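Local coordinates for protein amine oxidase (Emericella nidulans, PDB 3PGB) that probably oxidises primary amines, using a copper ion and a topaquinone cofactor formed from one of its own tyrosines, at residues 62-67 and 353-358; 363-368 and 377-382. All coordinates share one frame; numbering follows the deposited sequence. Where two conformers were deposited one is given.

Contact 1: residues 62-67 and 353-358; sequences APKENV and SFYIAF
Tyr355 reaches out from strand 352-359 into the bend of the loop 62-67 and supplies most of the strand's side of this contact. Its CB starts beside the amide of Asn66, 3.9 Å from ND2. Past CG, ring atom CD2 has Asn66 ND2 at the ring edge, 3.7 Å away, with the Asn66 amide turned 83° against the ring. CE2 has both Lys64 O and Ala62 CB as neighbours, the latter at 4.0 Å. At the tip, Tyr355 OH sits 3.3 Å from Lys64 O, a possible hydrogen bond, since the one hydroxyl proton has another acceptor within reach. Lys64 CB and Pro63 CD close in around that hydroxyl. The firm polar link is Asn66 ND2 to Ile356 O, 3.0 Å and 159° at the hydrogen, with the acceptor in the amide plane. Asn66 reaches it because CG stands anti to the backbone N (chi1 -176°), which carries the amide back along the tyrosine toward the strand. ND2 also donates to Arg344 O, and OD1 takes the backbone N-H groups of Trp68 and Tyr69, so both ends of the amide are held. A side-chain amide thus ties an irregular N-terminal loop to a strand of the β-rich catalytic domain of copper amine oxidases.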
loop_
_atom_site.group_PDB
_atom_site.type_symbol
_atom_site.label_atom_id
_atom_site.label_comp_id
_atom_site.label_asym_id
_atom_site.label_seq_id
_atom_site.Cartn_x
_atom_site.Cartn_y
_atom_site.Cartn_z
ATOM N N ALA A 62 27.625 19.622 5.881
ATOM C CA ALA A 62 27.859 18.299 5.299
ATOM C C ALA A 62 29.350 17.987 5.319
ATOM O O ALA A 62 30.166 18.894 5.144
ATOM C CB ALA A 62 27.328 18.242 3.875
ATOM N N PRO A 63 29.716 16.709 5.543
ATOM C CA PRO A 63 31.138 16.334 5.598
ATOM C C PRO A 63 31.894 16.533 4.281
ATOM O O PRO A 63 33.112 16.704 4.294
ATOM C CB PRO A 63 31.101 14.845 5.978
ATOM C CG PRO A 63 29.751 14.388 5.623
ATOM C CD PRO A 63 28.837 15.556 5.803
ATOM N N LYS A 64 31.176 16.512 3.164
ATOM C CA LYS A 64 31.774 16.694 1.845
ATOM C C LYS A 64 30.962 17.693 1.030
ATOM O O LYS A 64 29.810 17.971 1.363
ATOM C CB LYS A 64 31.800 15.353 1.117
ATOM C CG LYS A 64 32.586 14.274 1.831
ATOM C CD LYS A 64 34.094 14.542 1.776
ATOM C CE LYS A 64 34.871 13.482 2.551
ATOM N NZ LYS A 64 36.335 13.742 2.555
ATOM N N GLU A 65 31.565 18.244 -0.023
ATOM C CA GLU A 65 30.806 19.089 -0.939
ATOM C C GLU A 65 29.766 18.236 -1.659
ATOM O O GLU A 65 29.911 17.017 -1.775
ATOM C CB GLU A 65 31.724 19.802 -1.936
ATOM C CG GLU A 65 32.480 20.987 -1.334
ATOM C CD GLU A 65 31.568 22.152 -0.965
ATOM O OE1 GLU A 65 30.403 22.178 -1.430
ATOM O OE2 GLU A 65 32.021 23.046 -0.216
ATOM N N ASN A 66 28.693 18.878 -2.110
ATOM C CA ASN A 66 27.653 18.179 -2.860
ATOM C C ASN A 66 28.041 18.222 -4.336
ATOM O O ASN A 66 27.792 19.201 -5.038
ATOM C CB ASN A 66 26.279 18.808 -2.607
ATOM C CG ASN A 66 25.143 18.055 -3.290
ATOM O OD1 ASN A 66 25.328 17.415 -4.322
ATOM N ND2 ASN A 66 23.954 18.154 -2.721
ATOM N N VAL A 67 28.654 17.138 -4.792
ATOM C CA VAL A 67 29.226 17.069 -6.125
ATOM C C VAL A 67 28.190 16.770 -7.224
ATOM O O VAL A 67 28.554 16.708 -8.405
ATOM C CB VAL A 67 30.356 16.009 -6.180
ATOM C CG1 VAL A 67 31.415 16.305 -5.134
ATOM C CG2 VAL A 67 29.795 14.603 -5.992
ATOM N N SER A 353 21.051 9.745 6.531
ATOM C CA SER A 353 21.567 10.964 5.906
ATOM C C SER A 353 21.596 10.784 4.403
ATOM O O SER A 353 21.685 9.651 3.917
ATOM C CB SER A 353 22.971 11.305 6.419
ATOM O OG SER A 353 23.925 10.347 5.993
ATOM N N PHE A 354 21.522 11.892 3.669
ATOM C CA PHE A 354 21.604 11.846 2.213
ATOM C C PHE A 354 21.809 13.232 1.623
ATOM O O PHE A 354 21.574 14.240 2.294
ATOM C CB PHE A 354 20.337 11.216 1.623
ATOM C CG PHE A 354 19.068 11.939 1.979
ATOM C CD1 PHE A 354 18.329 11.562 3.079
ATOM C CD2 PHE A 354 18.617 13.000 1.205
ATOM C CE1 PHE A 354 17.159 12.224 3.409
ATOM C CE2 PHE A 354 17.446 13.674 1.530
ATOM C CZ PHE A 354 16.712 13.280 2.631
ATOM N N TYR A 355 22.244 13.268 0.364
ATOM C CA TYR A 355 22.361 14.515 -0.394
ATOM C C TYR A 355 21.215 14.626 -1.387
ATOM O O TYR A 355 20.780 13.631 -1.957
ATOM C CB TYR A 355 23.682 14.569 -1.165
ATOM C CG TYR A 355 24.923 14.712 -0.309
ATOM C CD1 TYR A 355 25.443 13.628 0.378
ATOM C CD2 TYR A 355 25.587 15.923 -0.212
ATOM C CE1 TYR A 355 26.590 13.742 1.151
ATOM C CE2 TYR A 355 26.737 16.057 0.561
ATOM C CZ TYR A 355 27.237 14.962 1.241
ATOM O OH TYR A 355 28.377 15.093 2.014
ATOM N N ILE A 356 20.748 15.848 -1.598
ATOM C CA ILE A 356 19.709 16.149 -2.573
ATOM C C ILE A 356 20.362 16.625 -3.869
ATOM O O ILE A 356 21.293 17.430 -3.851
ATOM C CB ILE A 356 18.760 17.245 -2.029
ATOM C CG1 ILE A 356 17.972 16.710 -0.830
ATOM C CG2 ILE A 356 17.805 17.755 -3.103
ATOM C CD1 ILE A 356 17.191 17.792 -0.094
ATOM N N ALA A 357 19.880 16.100 -4.991
ATOM C CA ALA A 357 20.289 16.560 -6.316
ATOM C C ALA A 357 19.047 16.861 -7.133
ATOM O O ALA A 357 17.962 16.376 -6.816
ATOM C CB ALA A 357 21.136 15.515 -7.000
ATOM N N PHE A 358 19.201 17.665 -8.178
ATOM C CA PHE A 358 18.054 18.096 -8.972
ATOM C C PHE A 358 18.453 18.512 -10.382
ATOM O O PHE A 358 19.319 19.366 -10.550
ATOM C CB PHE A 358 17.364 19.269 -8.273
ATOM C CG PHE A 358 15.975 19.540 -8.767
ATOM C CD1 PHE A 358 15.750 20.449 -9.785
ATOM C CD2 PHE A 358 14.894 18.893 -8.202
ATOM C CE1 PHE A 358 14.462 20.703 -10.240
ATOM C CE2 PHE A 358 13.607 19.139 -8.648
ATOM C CZ PHE A 358 13.389 20.049 -9.662
#

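Contact 2: residues 363-368 and 377-382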
loop_
_atom_site.group_PDB
_atom_site.type_symbol
_atom_site.label_atom_id
_atom_site.label_comp_id
_atom_site.label_asym_id
_atom_site.label_seq_id
_atom_site.Cartn_x
_atom_site.Cartn_y
_atom_site.Cartn_z
ATOM N N GLY A 363 14.145 15.810 -12.401
ATOM C CA GLY A 363 13.832 16.515 -11.168
ATOM C C GLY A 363 14.662 16.009 -10.007
ATOM O O GLY A 363 15.881 16.106 -10.031
ATOM N N LEU A 364 13.993 15.446 -9.003
ATOM C CA LEU A 364 14.631 15.104 -7.727
ATOM C C LEU A 364 15.458 13.832 -7.824
ATOM O O LEU A 364 15.103 12.908 -8.546
ATOM C CB LEU A 364 13.566 14.936 -6.636
ATOM C CG LEU A 364 13.995 14.653 -5.196
ATOM C CD1 LEU A 364 14.962 15.699 -4.679
ATOM C CD2 LEU A 364 12.753 14.591 -4.319
ATOM N N SER A 365 16.553 13.794 -7.075
ATOM C CA SER A 365 17.394 12.609 -6.981
ATOM C C SER A 365 18.105 12.620 -5.634
ATOM O O SER A 365 18.350 13.693 -5.076
ATOM C CB SER A 365 18.403 12.620 -8.119
ATOM O OG SER A 365 18.991 11.352 -8.288
ATOM N N LEU A 366 18.410 11.437 -5.105
ATOM C CA LEU A 366 19.126 11.303 -3.829
ATOM C C LEU A 366 20.461 10.598 -4.045
ATOM O O LEU A 366 20.545 9.643 -4.819
ATOM C CB LEU A 366 18.299 10.509 -2.811
ATOM C CG LEU A 366 17.090 11.208 -2.186
ATOM C CD1 LEU A 366 16.039 11.523 -3.232
ATOM C CD2 LEU A 366 16.494 10.350 -1.078
ATOM N N PHE A 367 21.495 11.064 -3.349
ATOM C CA PHE A 367 22.827 10.472 -3.433
ATOM C C PHE A 367 23.400 10.180 -2.050
ATOM O O PHE A 367 23.077 10.845 -1.075
ATOM C CB PHE A 367 23.780 11.407 -4.178
ATOM C CG PHE A 367 23.557 11.443 -5.659
ATOM C CD1 PHE A 367 22.687 12.364 -6.225
ATOM C CD2 PHE A 367 24.222 10.556 -6.493
ATOM C CE1 PHE A 367 22.484 12.394 -7.600
ATOM C CE2 PHE A 367 24.023 10.581 -7.866
ATOM C CZ PHE A 367 23.160 11.496 -8.422
ATOM N N ASP A 368 24.271 9.184 -1.988
ATOM C CA ASP A 368 24.979 8.821 -0.769
ATOM C C ASP A 368 24.023 8.672 0.415
ATOM O O ASP A 368 24.257 9.237 1.482
ATOM C CB ASP A 368 26.076 9.857 -0.478
ATOM C CG ASP A 368 27.113 9.370 0.544
ATOM O OD1 ASP A 368 27.801 10.237 1.126
ATOM O OD2 ASP A 368 27.254 8.147 0.762
ATOM N N LEU A 377 22.751 3.085 -0.349
ATOM C CA LEU A 377 22.496 3.461 -1.740
ATOM C C LEU A 377 23.371 4.645 -2.148
ATOM O O LEU A 377 23.323 5.707 -1.525
ATOM C CB LEU A 377 21.024 3.838 -1.922
ATOM C CG LEU A 377 19.967 2.728 -1.809
ATOM C CD1 LEU A 377 18.734 3.210 -1.061
ATOM C CD2 LEU A 377 19.585 2.197 -3.183
ATOM N N TYR A 378 24.183 4.456 -3.184
ATOM C CA TYR A 378 24.961 5.557 -3.751
ATOM C C TYR A 378 24.037 6.558 -4.439
ATOM O O TYR A 378 24.281 7.759 -4.391
ATOM C CB TYR A 378 26.021 5.046 -4.748
ATOM C CG TYR A 378 26.706 6.159 -5.519
ATOM C CD1 TYR A 378 27.715 6.919 -4.937
ATOM C CD2 TYR A 378 26.324 6.467 -6.819
ATOM C CE1 TYR A 378 28.334 7.946 -5.633
ATOM C CE2 TYR A 378 26.935 7.495 -7.522
ATOM C CZ TYR A 378 27.938 8.231 -6.923
ATOM O OH TYR A 378 28.541 9.253 -7.622
ATOM N N GLU A 379 22.985 6.050 -5.075
ATOM C CA GLU A 379 22.091 6.864 -5.888
ATOM C C GLU A 379 20.686 6.253 -5.947
ATOM O O GLU A 379 20.539 5.043 -6.125
ATOM C CB GLU A 379 22.657 7.006 -7.307
ATOM C CG GLU A 379 21.812 7.897 -8.229
ATOM C CD GLU A 379 22.293 7.908 -9.675
ATOM O OE1 GLU A 379 21.757 8.721 -10.456
ATOM O OE2 GLU A 379 23.192 7.105 -10.038
ATOM N N LEU A 380 19.673 7.103 -5.777
ATOM C CA LEU A 380 18.261 6.732 -5.915
ATOM C C LEU A 380 17.549 7.884 -6.621
ATOM O O LEU A 380 17.634 9.023 -6.180
ATOM C CB LEU A 380 17.638 6.484 -4.539
ATOM C CG LEU A 380 16.181 6.004 -4.427
ATOM C CD1 LEU A 380 15.927 4.719 -5.201
ATOM C CD2 LEU A 380 15.807 5.804 -2.952
ATOM N N GLY A 381 16.865 7.613 -7.723
ATOM C CA GLY A 381 16.215 8.706 -8.449
ATOM C C GLY A 381 15.366 8.307 -9.633
ATOM O O GLY A 381 15.606 7.284 -10.264
ATOM N N LEU A 382 14.359 9.124 -9.922
ATOM C CA LEU A 382 13.524 8.942 -11.111
ATOM C C LEU A 382 14.391 8.968 -12.372
ATOM O O LEU A 382 15.332 9.758 -12.487
ATOM C CB LEU A 382 12.452 10.035 -11.185
ATOM C CG LEU A 382 11.485 10.006 -12.371
ATOM C CD1 LEU A 382 10.771 8.651 -12.489
ATOM C CD2 LEU A 382 10.475 11.148 -12.247
HETATM O O HOH W 1 12.867 10.969 -8.168
HETATM O O HOH W 2 19.231 9.743 -10.735
#
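Leu377 O lies over the backbone of Asp368 where the two arms of the antiparallel β hairpin 363-371/374-389 turn a corner. At Tyr378 the carbonyl O accepts the N-H of Asp368 at 2.8 Å, the donor standing well above the carbonyl plane. The Tyr378 ring offers a face to the edge of Phe367, an offset edge-to-face pair with planes at 83°, while its OH bonds to Trp68 NE1. Glu379 runs out fully extended alongside Phe367: Glu379 CG comes within 3.5 Å of Phe367 CE2, and the carboxylate plane is inclined 19° to that of the ring. OE2 makes a salt bridge to Lys539, and OE1 accepts a hydrogen bond from a water that also binds Ser365 OG, so this buried acid is held by both oxygens. Leu380 forms the hydrogen-bonded pair with Leu366, Leu380 N to Leu366 O at 2.9 Å and Leu366 N to Leu380 O at 2.8 Å, and the two side chains leave the sheet on the face away from Phe367 and Glu379. Ser365 OG occupies the place where a CB on Gly381 would point, 3.8 Å from Gly381 CA. By Leu382 a second water has entered between the strands, accepting from Leu382 N and donating to Leu364 O, at 3.0 Å each.

Contact 1 sets a loop against strand 352-359, and that strand's next neighbour, 363-371, opens contact 2; the centres are about 10 Å apart. Backbone pairing joins them: Tyr355 N lies 2.9 Å from Phe367 O and Ala357 N 2.9 Å from Ser365 O, both probable hydrogen bonds. Trp68, the residue after segment 62-67, meets Tyr355 edge-to-face and stacks on Phe367 of contact 2. Beyond strand 374-389 comes strand 532-542, which carries the copper ligands His532 and His534 at one end and the calcium ligands Asp541 and Phe542 at the other. Contact 2 lies close to the calcium end, with the Tyr378 side chain about 6 Å from a calcium ion; contact 1 lies away from these sites.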